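Local structure of D-alanyl-D-alanine carboxypeptidase (Mycobacterium tuberculosis H37Rv, 4RYE) at residues 27-31 / 163-167; 52-56 / 123-128; 197-201 / 250-255. The protein shows D,D-carboxypeptidase activity on synthetic pentapeptides and probably trims the terminal D-Ala-D-Ala of peptidoglycan stem peptides during cell wall biogenesis. All blocks are in the same frame, centred on the assembly; numbering follows the deposited sequence.

Interaction 1. Residues 27-31 / 163-167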
# COMPACT_ATOMS: atom_id res chain seq x y z
N ASP A 27 -0.11 16.13 -2.40
CA ASP A 27 0.93 16.30 -3.41
C ASP A 27 2.15 15.54 -2.91
O ASP A 27 2.64 15.78 -1.81
CB ASP A 27 1.23 17.79 -3.57
CG ASP A 27 2.28 18.08 -4.66
OD1 ASP A 27 3.38 17.48 -4.64
OD2 ASP A 27 2.01 18.95 -5.51
N LEU A 28 2.62 14.60 -3.72
CA LEU A 28 3.72 13.71 -3.37
C LEU A 28 5.02 14.47 -3.07
O LEU A 28 5.83 14.05 -2.23
CB LEU A 28 3.95 12.73 -4.53
CG LEU A 28 4.84 11.51 -4.35
CD1 LEU A 28 4.26 10.55 -3.31
CD2 LEU A 28 5.03 10.82 -5.68
N ASP A 29 5.22 15.60 -3.73
CA ASP A 29 6.47 16.34 -3.63
C ASP A 29 6.45 17.45 -2.56
O ASP A 29 7.38 17.56 -1.76
CB ASP A 29 6.88 16.90 -5.00
CG ASP A 29 7.16 15.79 -6.00
OD1 ASP A 29 8.15 15.06 -5.80
OD2 ASP A 29 6.39 15.64 -6.98
N SER A 30 5.40 18.25 -2.54
CA SER A 30 5.33 19.39 -1.62
C SER A 30 4.71 19.03 -0.27
O SER A 30 4.95 19.72 0.72
CB SER A 30 4.53 20.52 -2.25
OG SER A 30 3.15 20.20 -2.25
N GLY A 31 3.93 17.95 -0.22
CA GLY A 31 3.24 17.56 1.00
C GLY A 31 1.96 18.34 1.28
O GLY A 31 1.33 18.14 2.33
N ARG A 163 4.54 7.94 0.54
CA ARG A 163 5.44 8.98 0.06
C ARG A 163 6.89 8.61 0.37
O ARG A 163 7.79 8.80 -0.46
CB ARG A 163 5.06 10.30 0.75
CG ARG A 163 5.81 11.50 0.27
CD ARG A 163 5.15 12.75 0.82
NE ARG A 163 5.86 13.95 0.39
CZ ARG A 163 6.08 15.00 1.17
NH1 ARG A 163 5.65 15.00 2.43
NH2 ARG A 163 6.75 16.03 0.69
N ALA A 164 7.11 8.05 1.56
CA ALA A 164 8.45 7.60 1.93
C ALA A 164 8.88 6.43 1.05
O ALA A 164 10.04 6.34 0.64
CB ALA A 164 8.49 7.20 3.42
N ALA A 165 7.94 5.52 0.77
CA ALA A 165 8.25 4.36 -0.05
C ALA A 165 8.57 4.77 -1.49
O ALA A 165 9.49 4.22 -2.09
CB ALA A 165 7.10 3.35 -0.02
N MSE A 166 7.83 5.72 -2.04
CA MSE A 166 8.05 6.18 -3.41
C MSE A 166 9.40 6.85 -3.60
O MSE A 166 9.91 6.93 -4.73
CB MSE A 166 6.93 7.13 -3.85
CG MSE A 166 5.60 6.43 -4.15
SE MSE A 166 5.74 5.10 -5.60
CE MSE A 166 6.54 6.24 -6.97
N ALA A 167 9.97 7.34 -2.51
CA ALA A 167 11.29 7.97 -2.58
C ALA A 167 12.38 6.93 -2.81
O ALA A 167 13.47 7.26 -3.29
CB ALA A 167 11.56 8.75 -1.31
O HOH W 1 7.03 18.63 3.01
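Arg163, near the end of helix 155-166, holds the carbonyls of Leu28 and Asp29 in the turn that joins strands 22-27 and 32-37, a beta-hairpin connection built on an Asx turn. NE of Arg163 donates to Leu28 O (2.6 Å) and NH2 of Arg163 to Asp29 O (3.0 Å), so two consecutive carbonyls of the turn take one edge of the guanidinium. Both donors stand above the carbonyl planes, by 43° at Leu28 and by 70° at Asp29. An extended side chain carries the group that far: CG lies anti to the backbone N (chi1 -175°), and the chain runs straight on to NE. Within the turn, Asp27 OD1 accepts from the backbone N of both Asp29 and Ser30; these N-H groups share peptide units with the Leu28 and Asp29 carbonyls, so the bonds probably help to orient them. Asp27 OD2 makes a salt bridge with Arg228, and Asp29 makes one with Arg229. Among apolar contacts, Leu28 runs past Arg163 in the opposite direction, with CD1 of Leu28 4.0 Å from CG of Arg163, and the same methyl comes to 4.4 Å from CB of selenomethionine Met166. Over one face of the guanidinium lies Gly31, its CA 3.8 Å from Arg163 CZ.

Interaction 2. Residues 52-56 / 123-128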
# COMPACT_ATOMS: atom_id res chain seq x y z
N LEU A 52 4.43 -0.54 4.46
CA LEU A 52 5.27 -0.32 5.63
C LEU A 52 6.25 -1.47 5.84
O LEU A 52 7.41 -1.25 6.18
CB LEU A 52 4.39 -0.13 6.87
CG LEU A 52 5.09 0.31 8.15
CD1 LEU A 52 5.85 1.61 7.90
CD2 LEU A 52 4.07 0.46 9.27
N LEU A 53 5.81 -2.71 5.62
CA LEU A 53 6.73 -3.85 5.68
C LEU A 53 7.81 -3.70 4.61
O LEU A 53 8.99 -3.94 4.88
CB LEU A 53 5.97 -5.17 5.49
CG LEU A 53 6.85 -6.42 5.34
CD1 LEU A 53 7.69 -6.65 6.58
CD2 LEU A 53 5.97 -7.64 5.05
N ALA A 54 7.41 -3.31 3.41
CA ALA A 54 8.37 -3.12 2.32
C ALA A 54 9.46 -2.10 2.67
O ALA A 54 10.64 -2.30 2.35
CB ALA A 54 7.66 -2.72 1.01
N LEU A 55 9.08 -1.00 3.31
CA LEU A 55 10.05 0.00 3.76
C LEU A 55 11.10 -0.58 4.71
O LEU A 55 12.29 -0.30 4.58
CB LEU A 55 9.34 1.15 4.49
CG LEU A 55 8.76 2.28 3.66
CD1 LEU A 55 7.95 3.19 4.59
CD2 LEU A 55 9.87 3.06 2.98
N VAL A 56 10.65 -1.38 5.68
CA VAL A 56 11.57 -2.01 6.62
C VAL A 56 12.51 -2.96 5.87
O VAL A 56 13.73 -2.95 6.07
CB VAL A 56 10.81 -2.77 7.72
CG1 VAL A 56 11.78 -3.61 8.56
CG2 VAL A 56 10.04 -1.80 8.60
N LYS A 123 9.56 -3.53 14.32
CA LYS A 123 10.28 -2.71 13.34
C LYS A 123 9.36 -1.86 12.46
O LYS A 123 9.68 -0.72 12.13
CB LYS A 123 11.20 -3.57 12.46
CG LYS A 123 12.37 -4.19 13.22
CD LYS A 123 13.18 -5.12 12.30
CE LYS A 123 14.41 -5.65 13.02
NZ LYS A 123 15.20 -6.58 12.16
N MSE A 124 8.23 -2.42 12.04
CA MSE A 124 7.26 -1.65 11.26
C MSE A 124 6.70 -0.47 12.06
O MSE A 124 6.60 0.65 11.56
CB MSE A 124 6.12 -2.55 10.78
CG MSE A 124 6.52 -3.50 9.65
SE MSE A 124 5.25 -4.97 9.51
CE MSE A 124 3.71 -3.99 8.80
N ASN A 125 6.34 -0.72 13.31
CA ASN A 125 5.83 0.33 14.16
C ASN A 125 6.89 1.38 14.45
O ASN A 125 6.60 2.58 14.46
CB ASN A 125 5.25 -0.27 15.45
CG ASN A 125 3.90 -0.92 15.21
OD1 ASN A 125 3.11 -0.42 14.40
ND2 ASN A 125 3.64 -2.03 15.88
N ALA A 126 8.14 0.95 14.64
CA ALA A 126 9.23 1.92 14.81
C ALA A 126 9.41 2.79 13.56
O ALA A 126 9.66 3.99 13.66
CB ALA A 126 10.52 1.22 15.17
N LYS A 127 9.29 2.17 12.39
CA LYS A 127 9.43 2.90 11.13
C LYS A 127 8.32 3.95 10.96
O LYS A 127 8.58 5.10 10.58
CB LYS A 127 9.44 1.90 9.96
CG LYS A 127 9.50 2.53 8.57
CD LYS A 127 10.60 3.57 8.46
CE LYS A 127 11.61 3.21 7.41
NZ LYS A 127 12.77 2.50 8.03
N ALA A 128 7.08 3.55 11.24
CA ALA A 128 5.97 4.50 11.19
C ALA A 128 6.25 5.71 12.08
O ALA A 128 6.03 6.86 11.67
CB ALA A 128 4.66 3.83 11.60
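Leu52 and Met124, a selenomethionine, cross obliquely where two helices of the beta-lactamase-like fold of the S11 serine D,D-peptidases pack almost at right angles. The axes of the short segments 52-56 and 123-128 stand 94° apart and approach to 9.1 Å. A trans first torsion (chi1 -172°) turns the branched end of Leu52 to the partner helix: CD2 of Leu52 is 3.4 Å from Met124 O, and CD1 slides alongside the Lys127 chain, 3.8 Å from its CG. Met124 CG lies over the backbone at Leu53, 4.0 Å from its CA, the two side chains meeting at a slant. SE of Met124 is 4.1 Å from Leu53 CB, and the bend at chi3 (71°) brings CE of Met124 4.0 Å from Leu53 N. Leu53 lies near Lys50, the probable proton acceptor, three residues after Ser47, the inferred acyl-ester serine, in the SxxK motif. Val56 meets Lys123 at about a right angle. The two lysines pack through their aliphatic parts while their ammonium groups form salt bridges on the same helix 50-60, Lys123 with Glu60 and Lys127 with Asp59. Between them Val56 divides its methyls, CG1 lying 3.9 Å from Lys123 CB and CG2 4.0 Å from Lys127 CB.

Interaction 3. Residues 197-201 / 250-255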
# COMPACT_ATOMS: atom_id res chain seq x y z
N LEU A 197 -4.97 0.13 -11.49
CA LEU A 197 -4.79 1.54 -11.78
C LEU A 197 -3.68 1.73 -12.81
O LEU A 197 -3.76 2.62 -13.65
CB LEU A 197 -4.52 2.33 -10.49
CG LEU A 197 -5.12 3.74 -10.42
CD1 LEU A 197 -6.63 3.71 -10.68
CD2 LEU A 197 -4.84 4.40 -9.09
N LEU A 198 -2.65 0.87 -12.78
CA LEU A 198 -1.55 0.96 -13.74
C LEU A 198 -2.07 0.82 -15.16
O LEU A 198 -1.59 1.50 -16.07
CB LEU A 198 -0.50 -0.12 -13.46
CG LEU A 198 0.21 0.04 -12.12
CD1 LEU A 198 1.21 -1.07 -11.94
CD2 LEU A 198 0.90 1.41 -12.04
N GLN A 199 -3.04 -0.06 -15.34
CA GLN A 199 -3.59 -0.33 -16.66
C GLN A 199 -4.71 0.63 -17.07
O GLN A 199 -4.91 0.88 -18.25
CB GLN A 199 -4.10 -1.78 -16.72
CG GLN A 199 -3.02 -2.82 -16.41
CD GLN A 199 -3.60 -4.16 -16.02
OE1 GLN A 199 -4.40 -4.26 -15.09
NE2 GLN A 199 -3.20 -5.21 -16.73
N ARG A 200 -5.44 1.16 -16.10
CA ARG A 200 -6.63 1.95 -16.43
C ARG A 200 -6.40 3.45 -16.42
O ARG A 200 -7.16 4.21 -17.03
CB ARG A 200 -7.76 1.64 -15.46
CG ARG A 200 -8.26 0.21 -15.51
CD ARG A 200 -8.90 -0.15 -14.18
NE ARG A 200 -9.46 -1.49 -14.17
CZ ARG A 200 -10.74 -1.75 -14.39
NH1 ARG A 200 -11.57 -0.75 -14.62
NH2 ARG A 200 -11.18 -3.01 -14.36
N TYR A 201 -5.37 3.88 -15.71
CA TYR A 201 -5.16 5.31 -15.48
C TYR A 201 -3.77 5.76 -15.94
O TYR A 201 -2.80 5.55 -15.21
CB TYR A 201 -5.33 5.64 -13.99
CG TYR A 201 -5.50 7.11 -13.77
CD1 TYR A 201 -6.74 7.71 -13.96
CD2 TYR A 201 -4.44 7.92 -13.41
CE1 TYR A 201 -6.92 9.07 -13.77
CE2 TYR A 201 -4.61 9.30 -13.21
CZ TYR A 201 -5.85 9.86 -13.41
OH TYR A 201 -6.04 11.21 -13.23
N ALA A 250 -10.71 6.21 -7.34
CA ALA A 250 -9.30 6.59 -7.35
C ALA A 250 -9.03 7.48 -8.56
O ALA A 250 -8.34 8.49 -8.45
CB ALA A 250 -8.39 5.36 -7.36
N ALA A 251 -9.55 7.08 -9.71
CA ALA A 251 -9.34 7.86 -10.93
C ALA A 251 -10.05 9.21 -10.79
O ALA A 251 -9.54 10.24 -11.24
CB ALA A 251 -9.84 7.09 -12.14
N THR A 252 -11.22 9.20 -10.17
CA THR A 252 -11.97 10.43 -9.93
C THR A 252 -11.20 11.40 -9.02
O THR A 252 -11.15 12.61 -9.29
CB THR A 252 -13.36 10.12 -9.35
OG1 THR A 252 -14.19 9.60 -10.38
CG2 THR A 252 -14.01 11.38 -8.78
N LEU A 253 -10.57 10.88 -7.97
CA LEU A 253 -9.79 11.71 -7.06
C LEU A 253 -8.53 12.27 -7.70
O LEU A 253 -8.21 13.45 -7.54
CB LEU A 253 -9.44 10.96 -5.77
CG LEU A 253 -10.61 10.80 -4.80
CD1 LEU A 253 -10.20 9.95 -3.62
CD2 LEU A 253 -11.11 12.18 -4.34
N PHE A 254 -7.82 11.43 -8.45
CA PHE A 254 -6.64 11.88 -9.19
C PHE A 254 -7.01 12.96 -10.21
O PHE A 254 -6.37 14.02 -10.26
CB PHE A 254 -5.95 10.69 -9.89
CG PHE A 254 -5.03 9.89 -8.98
CD1 PHE A 254 -4.08 10.51 -8.17
CD2 PHE A 254 -5.11 8.50 -8.95
CE1 PHE A 254 -3.23 9.76 -7.35
CE2 PHE A 254 -4.28 7.75 -8.14
CZ PHE A 254 -3.33 8.38 -7.33
N ASP A 255 -8.05 12.69 -11.01
CA ASP A 255 -8.54 13.65 -12.00
C ASP A 255 -8.88 14.98 -11.33
O ASP A 255 -8.51 16.06 -11.81
CB ASP A 255 -9.80 13.14 -12.71
CG ASP A 255 -9.52 12.15 -13.83
OD1 ASP A 255 -8.34 11.93 -14.17
OD2 ASP A 255 -10.49 11.60 -14.39
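Leu197 and Phe254 form the apolar centre, where the short helix 197-200 meets helix 246-259, the C-terminal helix packed on the sheet of the beta-lactamase-like fold. CD2 of Leu197 comes in at the edge of the Phe254 ring, near its plane, and lies 3.5 Å from CE2 of Phe254, so the methyl meets the rim of the ring. The same methyl is 4.1 Å from Ala250 CB, so it touches two residues that stand four apart on the same side of the long helix.

Tyr201 follows directly, the first residue to leave the helical conformation. Its chi1 of -164° swings the ring away from its own backbone N and out along helix 246-259, where it passes three side chains in turn. Near the base of the ring, CD1 of Tyr201 is 3.6 Å from Ala251 CB; farther along, CZ of Tyr201 is 3.6 Å from Phe254 CB. The Tyr201 and Phe254 rings are neighbours at an oblique tilt, their centroids 5.7 Å apart and their planes at 32°.

The polar edge lies at the end of the tyrosine. Tyr201 OH donates a short hydrogen bond to Asp255 OD1 (2.6 Å), meeting that oxygen on its anti side, 29° out of the carboxylate plane. The acceptor lies near the plane of the tyrosine ring. Arg225 makes a cation-pi contact with Tyr201 and a long, weak ion pair with Asp255, and its positive charge would probably help to stabilise the carboxylate at this more exposed margin.

The packing rests on the antiparallel sheet. Phe254 lies on Leu230 and Ile232 of strand 228-237 and on Ala223 of strand 218-225, Ala250 also touches strand 228-237, and Leu197 and Tyr201 reach Phe219 and Ala223 of strand 218-225, respectively, which places both helices over the same face.

In the fold
From the N terminus, strand 22-27 leads into the turn of interaction 1, whose loop closes only when the chain returns at 163-167. Nested inside that loop is interaction 2, which opens on helix 50-60 and closes on helix 117-130. The two touch through Leu55, whose CD2 packs against Ala165 of helix 155-166, so helix 50-60 lies against both later helices. Interaction 3 opens after interaction 1 has closed, bringing helix 246-259 back to helix 197-200 after strands 204-212, 218-225 and 228-237. Interactions 2 and 3 lie on opposite sides of the chain centre, about 27 Å between centres: one joins helices of the helical region, the other helices on the antiparallel sheet, while interaction 1 ties the two regions together.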